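Long-range contact in flavin prenyltransferase UbiX (Aquifex aeolicus, PDB 2EJB), which probably prenylates FMN, joining a dimethylallyl group from dimethylallyl monophosphate to the flavin to make the prenyl-FMN cofactor that the decarboxylase UbiD uses: residues I63-S75 with N103-L115. Numbering follows the deposited sequence.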
ATOM      1  N   ILE A  63      -2.041  21.017  20.478  1.00 42.21           N
ATOM      2  CA  ILE A  63      -2.330  19.612  20.721  1.00 41.67           C
ATOM      3  C   ILE A  63      -3.655  19.393  21.429  1.00 44.63           C
ATOM      4  O   ILE A  63      -3.995  20.109  22.371  1.00 39.93           O
ATOM      5  CB  ILE A  63      -1.214  18.963  21.556  1.00 46.72           C
ATOM      6  CG1 ILE A  63       0.127  19.140  20.842  1.00 45.62           C
ATOM      7  CG2 ILE A  63      -1.516  17.485  21.777  1.00 41.83           C
ATOM      8  CD1 ILE A  63       1.309  18.607  21.619  1.00 51.14           C
ATOM      9  N   HIS A  64      -4.397  18.390  20.970  1.00 44.59           N
ATOM     10  CA  HIS A  64      -5.693  18.055  21.548  1.00 45.37           C
ATOM     11  C   HIS A  64      -5.677  16.624  22.074  1.00 47.43           C
ATOM     12  O   HIS A  64      -5.150  15.719  21.421  1.00 46.38           O
ATOM     13  CB  HIS A  64      -6.789  18.201  20.491  1.00 41.10           C
ATOM     14  CG  HIS A  64      -6.831  19.549  19.842  1.00 38.46           C
ATOM     15  ND1 HIS A  64      -7.858  20.443  20.046  1.00 41.08           N
ATOM     16  CD2 HIS A  64      -5.964  20.157  18.994  1.00 41.14           C
ATOM     17  CE1 HIS A  64      -7.624  21.547  19.353  1.00 41.00           C
ATOM     18  NE2 HIS A  64      -6.484  21.397  18.708  1.00 41.53           N
ATOM     19  N   GLU A  65      -6.258  16.425  23.252  1.00 50.10           N
ATOM     20  CA  GLU A  65      -6.318  15.102  23.866  1.00 52.29           C
ATOM     21  C   GLU A  65      -7.204  14.171  23.054  1.00 48.70           C
ATOM     22  O   GLU A  65      -8.325  14.526  22.690  1.00 45.33           O
ATOM     23  CB  GLU A  65      -6.856  15.204  25.294  1.00 57.64           C
ATOM     24  CG  GLU A  65      -5.854  15.753  26.287  1.00 64.39           C
ATOM     25  CD  GLU A  65      -4.739  14.772  26.580  1.00 69.03           C
ATOM     26  OE1 GLU A  65      -4.008  14.394  25.643  1.00 73.99           O
ATOM     27  OE2 GLU A  65      -4.595  14.372  27.754  1.00 80.66           O
ATOM     28  N   GLU A  66      -6.696  12.973  22.783  1.00 49.38           N
ATOM     29  CA  GLU A  66      -7.427  11.986  21.997  1.00 47.98           C
ATOM     30  C   GLU A  66      -8.796  11.673  22.574  1.00 45.63           C
ATOM     31  O   GLU A  66      -9.640  11.092  21.900  1.00 49.36           O
ATOM     32  CB  GLU A  66      -6.625  10.690  21.897  1.00 45.62           C
ATOM     33  CG  GLU A  66      -6.445   9.976  23.222  1.00 54.32           C
ATOM     34  CD  GLU A  66      -5.738   8.645  23.065  1.00 56.58           C
ATOM     35  OE1 GLU A  66      -6.309   7.738  22.423  1.00 60.54           O
ATOM     36  OE2 GLU A  66      -4.608   8.508  23.574  1.00 60.49           O
ATOM     37  N   ASN A  67      -9.017  12.061  23.822  1.00 47.85           N
ATOM     38  CA  ASN A  67     -10.295  11.794  24.474  1.00 51.55           C
ATOM     39  C   ASN A  67     -11.122  13.053  24.697  1.00 45.68           C
ATOM     40  O   ASN A  67     -12.258  12.977  25.157  1.00 55.29           O
ATOM     41  CB  ASN A  67     -10.054  11.114  25.822  1.00 56.06           C
ATOM     42  CG  ASN A  67      -9.320  12.014  26.804  1.00 64.89           C
ATOM     43  OD1 ASN A  67      -8.252  12.554  26.499  1.00 63.78           O
ATOM     44  ND2 ASN A  67      -9.889  12.176  27.992  1.00 68.03           N
ATOM     45  N   ASP A  68     -10.560  14.207  24.359  1.00 46.30           N
ATOM     46  CA  ASP A  68     -11.252  15.473  24.566  1.00 45.57           C
ATOM     47  C   ASP A  68     -12.230  15.869  23.472  1.00 47.25           C
ATOM     48  O   ASP A  68     -11.850  16.483  22.471  1.00 45.20           O
ATOM     49  CB  ASP A  68     -10.235  16.596  24.771  1.00 46.48           C
ATOM     50  CG  ASP A  68     -10.897  17.948  24.928  1.00 39.98           C
ATOM     51  OD1 ASP A  68     -12.055  17.978  25.391  1.00 46.13           O
ATOM     52  OD2 ASP A  68     -10.267  18.974  24.602  1.00 46.90           O
ATOM     53  N   PHE A  69     -13.501  15.541  23.690  1.00 47.83           N
ATOM     54  CA  PHE A  69     -14.555  15.852  22.731  1.00 51.03           C
ATOM     55  C   PHE A  69     -15.064  17.289  22.813  1.00 55.39           C
ATOM     56  O   PHE A  69     -16.058  17.627  22.165  1.00 54.14           O
ATOM     57  CB  PHE A  69     -15.733  14.893  22.902  1.00 54.13           C
ATOM     58  CG  PHE A  69     -15.414  13.473  22.537  1.00 56.94           C
ATOM     59  CD1 PHE A  69     -14.547  12.718  23.317  1.00 60.45           C
ATOM     60  CD2 PHE A  69     -15.978  12.889  21.408  1.00 55.49           C
ATOM     61  CE1 PHE A  69     -14.244  11.404  22.980  1.00 60.76           C
ATOM     62  CE2 PHE A  69     -15.683  11.576  21.060  1.00 58.60           C
ATOM     63  CZ  PHE A  69     -14.814  10.830  21.850  1.00 54.54           C
ATOM     64  N   THR A  70     -14.403  18.126  23.610  1.00 49.15           N
ATOM     65  CA  THR A  70     -14.804  19.526  23.721  1.00 50.89           C
ATOM     66  C   THR A  70     -13.946  20.278  22.719  1.00 47.02           C
ATOM     67  O   THR A  70     -14.221  21.428  22.373  1.00 52.03           O
ATOM     68  CB  THR A  70     -14.542  20.112  25.134  1.00 48.83           C
ATOM     69  OG1 THR A  70     -13.134  20.290  25.337  1.00 55.87           O
ATOM     70  CG2 THR A  70     -15.089  19.191  26.203  1.00 51.09           C
ATOM     71  N   SER A  71     -12.901  19.598  22.260  1.00 46.72           N
ATOM     72  CA  SER A  71     -11.962  20.135  21.283  1.00 46.30           C
ATOM     73  C   SER A  71     -12.682  20.874  20.163  1.00 46.83           C
ATOM     74  O   SER A  71     -13.757  20.467  19.729  1.00 44.47           O
ATOM     75  CB  SER A  71     -11.139  18.993  20.681  1.00 42.13           C
ATOM     76  OG  SER A  71     -10.328  19.455  19.617  1.00 38.69           O
ATOM     77  N   PRO A  72     -12.097  21.982  19.685  1.00 47.89           N
ATOM     78  CA  PRO A  72     -12.721  22.747  18.604  1.00 49.29           C
ATOM     79  C   PRO A  72     -12.906  21.868  17.375  1.00 46.08           C
ATOM     80  O   PRO A  72     -13.894  21.991  16.653  1.00 51.31           O
ATOM     81  CB  PRO A  72     -11.713  23.861  18.345  1.00 50.25           C
ATOM     82  CG  PRO A  72     -11.069  24.054  19.680  1.00 56.21           C
ATOM     83  CD  PRO A  72     -10.859  22.635  20.141  1.00 53.04           C
ATOM     84  N   LEU A  73     -11.945  20.976  17.151  1.00 44.75           N
ATOM     85  CA  LEU A  73     -11.974  20.079  16.004  1.00 41.67           C
ATOM     86  C   LEU A  73     -13.221  19.213  15.938  1.00 38.91           C
ATOM     87  O   LEU A  73     -13.560  18.692  14.877  1.00 37.73           O
ATOM     88  CB  LEU A  73     -10.745  19.169  16.006  1.00 40.73           C
ATOM     89  CG  LEU A  73      -9.361  19.821  15.942  1.00 46.36           C
ATOM     90  CD1 LEU A  73      -8.311  18.722  15.861  1.00 38.32           C
ATOM     91  CD2 LEU A  73      -9.260  20.755  14.734  1.00 37.91           C
ATOM     92  N   ALA A  74     -13.899  19.051  17.069  1.00 40.90           N
ATOM     93  CA  ALA A  74     -15.101  18.226  17.106  1.00 36.65           C
ATOM     94  C   ALA A  74     -16.343  19.019  16.737  1.00 42.18           C
ATOM     95  O   ALA A  74     -17.462  18.505  16.813  1.00 38.96           O
ATOM     96  CB  ALA A  74     -15.266  17.602  18.483  1.00 34.99           C
ATOM     97  N   SER A  75     -16.146  20.269  16.333  1.00 38.40           N
ATOM     98  CA  SER A  75     -17.268  21.120  15.948  1.00 40.60           C
ATOM     99  C   SER A  75     -17.207  21.441  14.463  1.00 38.45           C
ATOM    100  O   SER A  75     -16.196  21.947  13.976  1.00 38.21           O
ATOM    101  CB  SER A  75     -17.256  22.422  16.755  1.00 43.59           C
ATOM    102  OG  SER A  75     -17.372  22.159  18.143  1.00 58.31           O
ATOM    103  N   ASN A 103     -17.583   6.234  16.856  1.00 43.07           N
ATOM    104  CA  ASN A 103     -16.596   7.140  17.426  1.00 50.75           C
ATOM    105  C   ASN A 103     -16.142   6.774  18.832  1.00 53.02           C
ATOM    106  O   ASN A 103     -16.852   7.009  19.806  1.00 54.38           O
ATOM    107  CB  ASN A 103     -17.140   8.573  17.378  1.00 52.46           C
ATOM    108  CG  ASN A 103     -17.260   9.099  15.956  1.00 52.49           C
ATOM    109  OD1 ASN A 103     -17.082   8.353  14.995  1.00 70.05           O
ATOM    110  ND2 ASN A 103     -17.566  10.387  15.816  1.00 62.52           N
ATOM    111  N   LYS A 104     -14.947   6.193  18.917  1.00 53.87           N
ATOM    112  CA  LYS A 104     -14.375   5.782  20.191  1.00 56.26           C
ATOM    113  C   LYS A 104     -13.455   6.854  20.764  1.00 52.29           C
ATOM    114  O   LYS A 104     -13.182   6.866  21.962  1.00 46.16           O
ATOM    115  CB  LYS A 104     -13.591   4.481  20.025  1.00 56.27           C
ATOM    116  CG  LYS A 104     -12.923   3.986  21.299  1.00 68.57           C
ATOM    117  CD  LYS A 104     -12.429   2.559  21.131  1.00 71.02           C
ATOM    118  CE  LYS A 104     -11.697   2.054  22.364  1.00 73.16           C
ATOM    119  NZ  LYS A 104     -11.283   0.636  22.180  1.00 75.68           N
ATOM    120  N   ASN A 105     -12.971   7.748  19.906  1.00 49.88           N
ATOM    121  CA  ASN A 105     -12.084   8.827  20.331  1.00 44.36           C
ATOM    122  C   ASN A 105     -12.322  10.078  19.492  1.00 43.84           C
ATOM    123  O   ASN A 105     -13.105  10.069  18.539  1.00 41.01           O
ATOM    124  CB  ASN A 105     -10.613   8.410  20.199  1.00 51.56           C
ATOM    125  CG  ASN A 105     -10.198   8.155  18.757  1.00 46.74           C
ATOM    126  OD1 ASN A 105     -10.757   8.735  17.831  1.00 51.84           O
ATOM    127  ND2 ASN A 105      -9.201   7.292  18.563  1.00 58.15           N
ATOM    128  N   LEU A 106     -11.622  11.150  19.847  1.00 36.90           N
ATOM    129  CA  LEU A 106     -11.741  12.420  19.142  1.00 36.69           C
ATOM    130  C   LEU A 106     -11.425  12.271  17.659  1.00 34.97           C
ATOM    131  O   LEU A 106     -12.107  12.846  16.810  1.00 35.82           O
ATOM    132  CB  LEU A 106     -10.796  13.452  19.758  1.00 33.99           C
ATOM    133  CG  LEU A 106     -10.739  14.821  19.066  1.00 39.81           C
ATOM    134  CD1 LEU A 106     -12.122  15.459  19.064  1.00 36.76           C
ATOM    135  CD2 LEU A 106      -9.734  15.714  19.779  1.00 39.03           C
ATOM    136  N   ILE A 107     -10.387  11.499  17.359  1.00 31.85           N
ATOM    137  CA  ILE A 107      -9.964  11.265  15.981  1.00 35.55           C
ATOM    138  C   ILE A 107     -11.110  10.755  15.111  1.00 31.97           C
ATOM    139  O   ILE A 107     -11.296  11.208  13.979  1.00 30.27           O
ATOM    140  CB  ILE A 107      -8.795  10.248  15.933  1.00 31.22           C
ATOM    141  CG1 ILE A 107      -7.564  10.852  16.619  1.00 32.66           C
ATOM    142  CG2 ILE A 107      -8.462   9.877  14.485  1.00 27.46           C
ATOM    143  CD1 ILE A 107      -6.339   9.952  16.572  1.00 35.24           C
ATOM    144  N   HIS A 108     -11.878   9.812  15.640  1.00 34.01           N
ATOM    145  CA  HIS A 108     -12.997   9.262  14.889  1.00 35.52           C
ATOM    146  C   HIS A 108     -14.013  10.368  14.668  1.00 34.63           C
ATOM    147  O   HIS A 108     -14.549  10.520  13.572  1.00 39.78           O
ATOM    148  CB  HIS A 108     -13.616   8.099  15.664  1.00 31.27           C
ATOM    149  CG  HIS A 108     -12.643   7.006  15.979  1.00 32.53           C
ATOM    150  ND1 HIS A 108     -12.869   6.060  16.948  1.00 36.61           N
ATOM    151  CD2 HIS A 108     -11.433   6.715  15.438  1.00 25.25           C
ATOM    152  CE1 HIS A 108     -11.841   5.227  16.998  1.00 29.60           C
ATOM    153  NE2 HIS A 108     -10.961   5.604  16.091  1.00 34.48           N
ATOM    154  N   ARG A 109     -14.253  11.156  15.712  1.00 37.52           N
ATOM    155  CA  ARG A 109     -15.202  12.261  15.634  1.00 37.18           C
ATOM    156  C   ARG A 109     -14.803  13.253  14.545  1.00 34.56           C
ATOM    157  O   ARG A 109     -15.649  13.706  13.763  1.00 34.01           O
ATOM    158  CB  ARG A 109     -15.277  12.984  16.982  1.00 38.55           C
ATOM    159  CG  ARG A 109     -16.119  14.254  16.970  1.00 41.40           C
ATOM    160  CD  ARG A 109     -17.582  13.967  16.651  1.00 45.54           C
ATOM    161  NE  ARG A 109     -18.359  15.200  16.541  1.00 49.97           N
ATOM    162  CZ  ARG A 109     -19.636  15.256  16.171  1.00 50.83           C
ATOM    163  NH1 ARG A 109     -20.297  14.145  15.872  1.00 50.87           N
ATOM    164  NH2 ARG A 109     -20.250  16.427  16.092  1.00 47.93           N
ATOM    165  N   VAL A 110     -13.517  13.593  14.498  1.00 33.88           N
ATOM    166  CA  VAL A 110     -13.018  14.546  13.511  1.00 36.51           C
ATOM    167  C   VAL A 110     -13.231  14.022  12.094  1.00 34.52           C
ATOM    168  O   VAL A 110     -13.476  14.792  11.165  1.00 33.15           O
ATOM    169  CB  VAL A 110     -11.519  14.842  13.734  1.00 42.65           C
ATOM    170  CG1 VAL A 110     -11.004  15.803  12.662  1.00 39.25           C
ATOM    171  CG2 VAL A 110     -11.317  15.443  15.123  1.00 41.42           C
ATOM    172  N   GLY A 111     -13.134  12.708  11.932  1.00 35.03           N
ATOM    173  CA  GLY A 111     -13.349  12.122  10.623  1.00 30.99           C
ATOM    174  C   GLY A 111     -14.815  12.261  10.253  1.00 26.67           C
ATOM    175  O   GLY A 111     -15.153  12.580   9.117  1.00 36.08           O
ATOM    176  N   GLU A 112     -15.690  12.024  11.222  1.00 28.33           N
ATOM    177  CA  GLU A 112     -17.127  12.129  10.993  1.00 32.54           C
ATOM    178  C   GLU A 112     -17.509  13.573  10.667  1.00 32.43           C
ATOM    179  O   GLU A 112     -18.351  13.819   9.803  1.00 33.47           O
ATOM    180  CB  GLU A 112     -17.890  11.646  12.230  1.00 36.61           C
ATOM    181  CG  GLU A 112     -19.340  12.103  12.301  1.00 34.56           C
ATOM    182  CD  GLU A 112     -20.010  11.686  13.591  1.00 43.08           C
ATOM    183  OE1 GLU A 112     -19.431  11.936  14.669  1.00 35.46           O
ATOM    184  OE2 GLU A 112     -21.119  11.117  13.525  1.00 37.18           O
ATOM    185  N   VAL A 113     -16.887  14.522  11.363  1.00 32.13           N
ATOM    186  CA  VAL A 113     -17.164  15.941  11.140  1.00 30.53           C
ATOM    187  C   VAL A 113     -16.685  16.367   9.761  1.00 25.76           C
ATOM    188  O   VAL A 113     -17.395  17.072   9.044  1.00 31.72           O
ATOM    189  CB  VAL A 113     -16.481  16.834  12.204  1.00 32.47           C
ATOM    190  CG1 VAL A 113     -16.756  18.304  11.902  1.00 36.13           C
ATOM    191  CG2 VAL A 113     -17.000  16.478  13.599  1.00 30.26           C
ATOM    192  N   ALA A 114     -15.482  15.937   9.390  1.00 26.08           N
ATOM    193  CA  ALA A 114     -14.931  16.271   8.080  1.00 27.86           C
ATOM    194  C   ALA A 114     -15.871  15.767   6.990  1.00 28.12           C
ATOM    195  O   ALA A 114     -16.166  16.484   6.031  1.00 34.40           O
ATOM    196  CB  ALA A 114     -13.545  15.633   7.903  1.00 25.13           C
ATOM    197  N   LEU A 115     -16.342  14.531   7.148  1.00 29.92           N
ATOM    198  CA  LEU A 115     -17.243  13.915   6.176  1.00 35.03           C
ATOM    199  C   LEU A 115     -18.575  14.645   6.049  1.00 32.85           C
ATOM    200  O   LEU A 115     -19.017  14.930   4.936  1.00 39.73           O
ATOM    201  CB  LEU A 115     -17.492  12.444   6.533  1.00 27.50           C
ATOM    202  CG  LEU A 115     -16.268  11.527   6.385  1.00 39.66           C
ATOM    203  CD1 LEU A 115     -16.586  10.114   6.880  1.00 32.55           C
ATOM    204  CD2 LEU A 115     -15.842  11.500   4.931  1.00 35.82           C
TER
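L106, F69 and E66 carry this contact, in which the loop leaving edge strand 61-65 of the Rossmann-like flavoprotein fold runs along one side of the first turns of helix 106-117. L106 pushes its isobutyl end into the curve of the loop. With CG anti to the backbone N (chi1 176°), CD2 comes to 3.7 Å from S71 CB and also meets H64 CB, while CD1 rests 3.8 Å from A74 CB; D68 O lies against both methyls and E65 O against CD2. The backbone N of L106, in the first turn of the helix, gives a nearly straight hydrogen bond to E66 O (2.9 Å, 171°), tying the loop to the helix start. There N105 OD1 caps H108 N, and the side chains of E66 and N105 come close to S36 and T94, respectively, predicted FMN-binding residues. F69 lays one ring face over L106 CA, and its CZ reaches N105 C at 3.5 Å.

One turn on, R109 CG lies 3.8 Å from A74 CB, before NH1 turns to a salt bridge with E112. R109 NE makes a weak bond to A74 O at 3.4 Å, the oxygen lying at the guanidinium edge. Cut back to an alanine, R109 would probably leave E112 without this charged partner, the A74 methyl less covered and A74 O without its weak bond. Deeper, V110 CG2 touches L73 CB.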